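Side-chain contacts in putative secreted endoglycosylceramidase (Rhodococcus hoagii, PDB 6JYZ), which is a glycoside hydrolase family 5 enzyme, an endogalactosylceramidase that probably cleaves the bond between a galactose-linked glycan and ceramide in glycosphingolipids: residues N56-P61 with H370-G375; A450-T455 with W461-E466. One frame throughout, in Å; residues are numbered along the deposited sequence.

Contact 1 of 2, residues N56-P61 with H370-G375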
ATOM      1  N   ASN A  56       0.361 -21.873  -9.084  1.00 14.47           N
ATOM      2  CA  ASN A  56      -0.237 -21.994 -10.409  1.00 14.74           C
ATOM      3  C   ASN A  56       0.525 -22.953 -11.356  1.00 16.17           C
ATOM      4  O   ASN A  56       0.498 -22.764 -12.570  1.00 18.72           O
ATOM      5  CB  ASN A  56      -0.412 -20.603 -11.066  1.00 14.00           C
ATOM      6  CG  ASN A  56      -1.502 -19.812 -10.390  1.00 13.88           C
ATOM      7  OD1 ASN A  56      -1.247 -18.639  -9.978  1.00 15.18           O
ATOM      8  ND2 ASN A  56      -2.653 -20.386 -10.231  1.00 11.96           N
ATOM      9  N   GLY A  57       1.221 -23.930 -10.741  1.00 16.24           N
ATOM     10  CA  GLY A  57       1.926 -24.961 -11.526  1.00 19.70           C
ATOM     11  C   GLY A  57       3.161 -24.443 -12.247  1.00 22.66           C
ATOM     12  O   GLY A  57       3.740 -25.191 -13.074  1.00 24.50           O
ATOM     13  N   ALA A  58       3.611 -23.186 -12.040  1.00 19.11           N
ATOM     14  CA  ALA A  58       4.720 -22.642 -12.812  1.00 22.44           C
ATOM     15  C   ALA A  58       6.071 -23.159 -12.327  1.00 19.50           C
ATOM     16  O   ALA A  58       7.035 -22.961 -13.068  1.00 25.95           O
ATOM     17  CB  ALA A  58       4.655 -21.135 -12.865  1.00 24.12           C
ATOM     18  N   GLY A  59       6.156 -23.726 -11.130  1.00 19.32           N
ATOM     19  CA  GLY A  59       7.438 -24.283 -10.633  1.00 20.33           C
ATOM     20  C   GLY A  59       8.496 -23.214 -10.337  1.00 21.94           C
ATOM     21  O   GLY A  59       9.697 -23.467 -10.419  1.00 24.64           O
ATOM     22  N   LEU A  60       8.082 -21.965 -10.055  1.00 19.05           N
ATOM     23  CA  LEU A  60       8.968 -20.827  -9.862  1.00 18.85           C
ATOM     24  C   LEU A  60       8.617 -20.139  -8.556  1.00 17.20           C
ATOM     25  O   LEU A  60       7.460 -20.170  -8.134  1.00 17.04           O
ATOM     26  CB  LEU A  60       8.752 -19.831 -11.005  1.00 18.21           C
ATOM     27  CG  LEU A  60       9.378 -20.249 -12.345  1.00 22.42           C
ATOM     28  CD1 LEU A  60       8.874 -19.408 -13.503  1.00 25.45           C
ATOM     29  CD2 LEU A  60      10.921 -20.321 -12.289  1.00 24.71           C
ATOM     30  N   PRO A  61       9.567 -19.471  -7.882  1.00 16.46           N
ATOM     31  CA  PRO A  61       9.249 -18.717  -6.663  1.00 15.45           C
ATOM     32  C   PRO A  61       8.203 -17.654  -7.020  1.00 14.62           C
ATOM     33  O   PRO A  61       8.219 -17.014  -8.064  1.00 15.37           O
ATOM     34  CB  PRO A  61      10.559 -17.982  -6.303  1.00 18.07           C
ATOM     35  CG  PRO A  61      11.678 -18.729  -7.044  1.00 23.11           C
ATOM     36  CD  PRO A  61      11.015 -19.449  -8.208  1.00 18.88           C
ATOM     37  N   HIS A 370       0.852 -12.485 -11.479  1.00 15.09           N
ATOM     38  CA  HIS A 370       0.786 -11.453 -12.494  1.00 16.40           C
ATOM     39  C   HIS A 370       1.582 -11.890 -13.713  1.00 16.65           C
ATOM     40  O   HIS A 370       1.194 -11.628 -14.841  1.00 21.06           O
ATOM     41  CB  HIS A 370       1.294 -10.060 -11.971  1.00 18.79           C
ATOM     42  CG  HIS A 370       0.545  -9.377 -10.841  1.00 16.87           C
ATOM     43  ND1 HIS A 370       0.681  -9.707  -9.490  1.00 20.12           N
ATOM     44  CD2 HIS A 370      -0.474  -8.445 -10.903  1.00 16.72           C
ATOM     45  CE1 HIS A 370      -0.136  -8.914  -8.759  1.00 19.74           C
ATOM     46  NE2 HIS A 370      -0.837  -8.170  -9.630  1.00 18.79           N
ATOM     47  N   ALA A 371       2.762 -12.521 -13.506  1.00 15.14           N
ATOM     48  CA  ALA A 371       3.607 -13.020 -14.590  1.00 17.45           C
ATOM     49  C   ALA A 371       2.996 -14.258 -15.221  1.00 19.02           C
ATOM     50  O   ALA A 371       3.070 -14.439 -16.443  1.00 20.53           O
ATOM     51  CB  ALA A 371       5.028 -13.330 -14.073  1.00 17.51           C
ATOM     52  N   VAL A 372       2.422 -15.142 -14.404  1.00 16.67           N
ATOM     53  CA  VAL A 372       1.816 -16.375 -14.918  1.00 18.59           C
ATOM     54  C   VAL A 372       0.642 -16.015 -15.828  1.00 19.22           C
ATOM     55  O   VAL A 372       0.492 -16.632 -16.907  1.00 23.78           O
ATOM     56  CB  VAL A 372       1.340 -17.281 -13.768  1.00 17.44           C
ATOM     57  CG1 VAL A 372       0.466 -18.450 -14.343  1.00 18.87           C
ATOM     58  CG2 VAL A 372       2.522 -17.837 -13.003  1.00 18.82           C
ATOM     59  N   LYS A 373      -0.156 -15.028 -15.458  1.00 17.98           N
ATOM     60  CA  LYS A 373      -1.364 -14.681 -16.188  1.00 24.20           C
ATOM     61  C   LYS A 373      -0.981 -14.333 -17.618  1.00 28.79           C
ATOM     62  O   LYS A 373      -1.732 -14.666 -18.520  1.00 36.55           O
ATOM     63  CB  LYS A 373      -2.021 -13.430 -15.590  1.00 23.58           C
ATOM     64  CG  LYS A 373      -3.314 -12.971 -16.273  1.00 31.89           C
ATOM     65  CD  LYS A 373      -3.789 -11.649 -15.755  1.00 29.39           C
ATOM     66  CE  LYS A 373      -4.531 -10.806 -16.784  1.00 36.59           C
ATOM     67  NZ  LYS A 373      -5.163 -11.588 -17.865  1.00 39.65           N
ATOM     68  N   ASP A 374       0.169 -13.667 -17.758  1.00 28.34           N
ATOM     69  CA  ASP A 374       0.583 -12.990 -18.987  1.00 35.28           C
ATOM     70  C   ASP A 374       1.476 -13.890 -19.829  1.00 35.39           C
ATOM     71  O   ASP A 374       1.853 -13.500 -20.939  1.00 36.24           O
ATOM     72  CB  ASP A 374       1.295 -11.669 -18.666  1.00 37.93           C
ATOM     73  CG  ASP A 374       0.379 -10.524 -18.232  1.00 49.27           C
ATOM     74  OD1 ASP A 374      -0.862 -10.610 -18.479  1.00 49.75           O
ATOM     75  OD2 ASP A 374       0.904  -9.541 -17.651  1.00 43.60           O
ATOM     76  N   GLY A 375       1.791 -15.094 -19.330  1.00 31.03           N
ATOM     77  CA  GLY A 375       2.721 -15.999 -19.993  1.00 29.46           C
ATOM     78  C   GLY A 375       4.132 -15.409 -20.017  1.00 32.94           C
ATOM     79  O   GLY A 375       4.870 -15.621 -20.966  1.00 32.94           O
TER
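The two methyl groups of Val372 meet the CB atoms of Asn56 and Ala58, one apiece. Val372 CG1 lies 4.0 Å from Asn56 CB, and Val372 CG2 lies 3.9 Å from Ala58 CB. Both separations are ordinary van der Waals contacts, and just 110 Å² is buried, so the touch is apolar and light. The rotation of the valine explains the division: with chi1 at 169°, CG1 stands anti to the backbone N and CG2 anti to the carbonyl carbon, turning the fork of the isopropyl group to the loop. On the loop side, Asn56 CB and Ala58 CB are 5.4 Å apart and both of these side chains set out toward the helix. The chain comes round between them through two consecutive positive phi values, 59° at Asn56 and 72° at Gly57. Val372 itself belongs to the last turn of its helix, which closes in a Schellman motif at Gly375; Gly375 N donates to Val372 O over 3.2 Å. Further out, Lys373 NZ bonds to Gly171 O, and His370 meets the ring of Trp151 edge to face. A backbone hydrogen bond between Pro61 and Gly367 ties the same loop to the approach to the helix. In the (beta/alpha)8 barrel of this family, residues 56-61 follow strand 38-47 on the way to helix 68-75, while helix 369-374 follows the adjacent parallel strand 356-359.

Contact 2 of 2, residues A450-T455 with W461-E466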
ATOM      1  N   ALA A 450      17.680  26.496  12.540  1.00 16.15           N
ATOM      2  CA  ALA A 450      18.877  26.458  13.388  1.00 17.69           C
ATOM      3  C   ALA A 450      19.493  25.084  13.354  1.00 19.82           C
ATOM      4  O   ALA A 450      18.848  24.066  13.190  1.00 19.28           O
ATOM      5  CB  ALA A 450      18.468  26.787  14.792  1.00 21.42           C
ATOM      6  N   ASP A 451      20.818  25.034  13.590  1.00 23.34           N
ATOM      7  CA  ASP A 451      21.540  23.771  13.783  1.00 23.92           C
ATOM      8  C   ASP A 451      21.388  22.836  12.585  1.00 20.48           C
ATOM      9  O   ASP A 451      21.244  21.651  12.743  1.00 22.43           O
ATOM     10  CB  ASP A 451      21.223  23.113  15.130  1.00 27.68           C
ATOM     11  CG  ASP A 451      21.649  24.050  16.259  1.00 37.14           C
ATOM     12  OD1 ASP A 451      22.692  24.761  16.096  1.00 43.22           O
ATOM     13  OD2 ASP A 451      20.924  24.117  17.259  1.00 45.38           O
ATOM     14  N   VAL A 452      21.404  23.404  11.378  1.00 21.15           N
ATOM     15  CA  VAL A 452      21.293  22.557  10.204  1.00 20.55           C
ATOM     16  C   VAL A 452      22.419  21.541  10.129  1.00 20.05           C
ATOM     17  O   VAL A 452      23.607  21.988  10.300  1.00 23.35           O
ATOM     18  CB  VAL A 452      21.270  23.378   8.918  1.00 22.38           C
ATOM     19  CG1 VAL A 452      21.557  22.538   7.696  1.00 24.11           C
ATOM     20  CG2 VAL A 452      19.910  24.046   8.756  1.00 22.92           C
ATOM     21  N   ALA A 453      22.166  20.280   9.823  1.00 18.68           N
ATOM     22  CA  ALA A 453      23.197  19.279   9.588  1.00 21.27           C
ATOM     23  C   ALA A 453      22.774  18.434   8.409  1.00 21.13           C
ATOM     24  O   ALA A 453      21.635  17.873   8.395  1.00 21.03           O
ATOM     25  CB  ALA A 453      23.398  18.394  10.787  1.00 23.39           C
ATOM     26  N   LEU A 454      23.634  18.316   7.415  1.00 22.65           N
ATOM     27  CA  LEU A 454      23.426  17.477   6.254  1.00 26.70           C
ATOM     28  C   LEU A 454      24.381  16.313   6.407  1.00 28.82           C
ATOM     29  O   LEU A 454      25.598  16.541   6.490  1.00 36.00           O
ATOM     30  CB  LEU A 454      23.776  18.306   5.024  1.00 25.63           C
ATOM     31  CG  LEU A 454      22.662  18.906   4.177  1.00 28.38           C
ATOM     32  CD1 LEU A 454      23.235  19.650   2.964  1.00 29.44           C
ATOM     33  CD2 LEU A 454      21.664  17.848   3.671  1.00 23.65           C
ATOM     34  N   THR A 455      23.890  15.097   6.484  1.00 24.88           N
ATOM     35  CA  THR A 455      24.628  13.885   6.744  1.00 25.58           C
ATOM     36  C   THR A 455      24.559  13.025   5.486  1.00 28.63           C
ATOM     37  O   THR A 455      23.464  12.652   5.014  1.00 23.47           O
ATOM     38  CB  THR A 455      24.006  13.147   7.947  1.00 29.74           C
ATOM     39  OG1 THR A 455      24.177  14.076   9.033  1.00 32.48           O
ATOM     40  CG2 THR A 455      24.700  11.821   8.243  1.00 32.86           C
ATOM     41  N   TRP A 461      21.350  11.918   1.201  1.00 14.96           N
ATOM     42  CA  TRP A 461      21.640  12.808   2.280  1.00 14.79           C
ATOM     43  C   TRP A 461      20.420  12.964   3.155  1.00 15.95           C
ATOM     44  O   TRP A 461      19.292  13.006   2.642  1.00 15.04           O
ATOM     45  CB  TRP A 461      22.021  14.202   1.790  1.00 16.70           C
ATOM     46  CG  TRP A 461      23.192  14.165   0.872  1.00 18.27           C
ATOM     47  CD1 TRP A 461      23.208  13.815  -0.445  1.00 18.18           C
ATOM     48  CD2 TRP A 461      24.527  14.506   1.262  1.00 22.77           C
ATOM     49  NE1 TRP A 461      24.501  13.862  -0.898  1.00 21.63           N
ATOM     50  CE2 TRP A 461      25.305  14.338   0.091  1.00 23.56           C
ATOM     51  CE3 TRP A 461      25.123  14.961   2.444  1.00 25.52           C
ATOM     52  CZ2 TRP A 461      26.692  14.546   0.112  1.00 27.92           C
ATOM     53  CZ3 TRP A 461      26.483  15.228   2.453  1.00 31.86           C
ATOM     54  CH2 TRP A 461      27.233  15.024   1.287  1.00 29.07           C
ATOM     55  N   ARG A 462      20.638  13.065   4.461  1.00 16.21           N
ATOM     56  CA  ARG A 462      19.565  13.406   5.404  1.00 16.58           C
ATOM     57  C   ARG A 462      19.848  14.753   5.985  1.00 16.45           C
ATOM     58  O   ARG A 462      20.994  15.038   6.451  1.00 19.47           O
ATOM     59  CB  ARG A 462      19.471  12.350   6.494  1.00 18.58           C
ATOM     60  CG  ARG A 462      18.852  11.060   5.986  1.00 18.69           C
ATOM     61  CD  ARG A 462      17.292  11.201   5.859  1.00 20.31           C
ATOM     62  NE  ARG A 462      16.681  11.423   7.159  1.00 17.26           N
ATOM     63  CZ  ARG A 462      16.326  10.492   8.002  1.00 18.18           C
ATOM     64  NH1 ARG A 462      16.533   9.240   7.672  1.00 18.52           N
ATOM     65  NH2 ARG A 462      15.792  10.869   9.154  1.00 20.43           N
ATOM     66  N   LEU A 463      18.874  15.652   6.034  1.00 15.48           N
ATOM     67  CA  LEU A 463      18.932  16.945   6.625  1.00 14.89           C
ATOM     68  C   LEU A 463      18.181  16.928   7.938  1.00 16.07           C
ATOM     69  O   LEU A 463      17.043  16.399   8.017  1.00 15.55           O
ATOM     70  CB  LEU A 463      18.346  17.966   5.648  1.00 16.27           C
ATOM     71  CG  LEU A 463      18.055  19.310   6.280  1.00 18.57           C
ATOM     72  CD1 LEU A 463      19.288  20.169   6.436  1.00 28.56           C
ATOM     73  CD2 LEU A 463      17.052  20.080   5.402  1.00 26.17           C
ATOM     74  N   ILE A 464      18.745  17.560   8.946  1.00 15.67           N
ATOM     75  CA  ILE A 464      18.051  17.900  10.165  1.00 15.07           C
ATOM     76  C   ILE A 464      18.256  19.344  10.474  1.00 14.56           C
ATOM     77  O   ILE A 464      19.246  19.967  10.076  1.00 17.15           O
ATOM     78  CB  ILE A 464      18.500  17.003  11.334  1.00 20.64           C
ATOM     79  CG1 ILE A 464      18.353  15.510  11.049  1.00 26.39           C
ATOM     80  CG2 ILE A 464      17.824  17.372  12.636  1.00 27.08           C
ATOM     81  CD1 ILE A 464      16.990  14.955  11.218  1.00 38.94           C
ATOM     82  N   GLY A 465      17.316  19.961  11.144  1.00 14.02           N
ATOM     83  CA  GLY A 465      17.451  21.299  11.645  1.00 15.92           C
ATOM     84  C   GLY A 465      16.264  21.684  12.495  1.00 14.29           C
ATOM     85  O   GLY A 465      15.305  20.894  12.578  1.00 16.34           O
ATOM     86  N   GLU A 466      16.293  22.776  13.207  1.00 15.18           N
ATOM     87  CA  GLU A 466      15.237  23.158  14.121  1.00 15.09           C
ATOM     88  C   GLU A 466      14.530  24.412  13.653  1.00 15.58           C
ATOM     89  O   GLU A 466      15.170  25.442  13.409  1.00 16.98           O
ATOM     90  CB  GLU A 466      15.834  23.495  15.511  1.00 20.79           C
ATOM     91  CG  GLU A 466      14.786  23.527  16.626  1.00 27.47           C
ATOM     92  CD  GLU A 466      14.083  22.230  17.041  1.00 34.10           C
ATOM     93  OE1 GLU A 466      14.545  21.142  16.645  1.00 32.53           O
ATOM     94  OE2 GLU A 466      13.060  22.311  17.780  1.00 42.81           O
TER
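Ala450 and Glu466, Ala453 and Ile464, and Thr455 and Arg462 form three hydrogen-bonded antiparallel pairs, the axes of strands 452-455 and 461-466 running 4.6 Å apart at 167°. Each pair is closed by two nearly straight N-H···O bonds. The register slips by one residue between Ala450 and Ala453, a beta bulge; Asp451, with phi at 58°, turns the chain there, and Gly465 CA lies 3.5 Å from Ala450 O. Within the bulged stretch, Val452 CA makes a C-H···O contact of 3.3 Å to Ile464 O. The two strands are the arms of a beta hairpin, and backbone bonds from Trp461, Leu463 and Gly465 to strand 431-437 extend it into one sheet of a C-terminal module consistent with a beta-sandwich. Side chains meet chiefly around Leu463. Its CD1 is a close 3.5 Å from Val452 CG1, which chi1 of 163° sets anti to the backbone N, while Leu454 CD2 packs 3.9 Å from Leu463 CB and also reaches Trp461 CB. The indole comes close to the backbone of the partner strand through Trp461 CE3, 3.6 Å from Thr455 C, with Leu454 C at the ring edge, near its plane. Arg462 leaves on the other face, beside Ile464, and its end turns away from strand 452-455 to a salt bridge between NH2 and Glu433 OE1.

Contact 1 and contact 2 share no element: their centres are 47 Å apart, on opposite sides of the chain's centre. Both lie peripherally, about 23 and 29 Å from that centre. Contact 1 is the surface one, with no buried residue among its three; contact 2 is partly buried, with three of twelve buried. Residues 56-61 and 370-375, more than 300 positions apart, bring together a loop and a short helix that follow adjacent barrel strands, and meet through methyl and methylene carbons alone. In contrast, 450-455 and 461-466 are the two arms of one hairpin in the C-terminal beta module, joined by six backbone hydrogen bonds and burying almost five times as much surface.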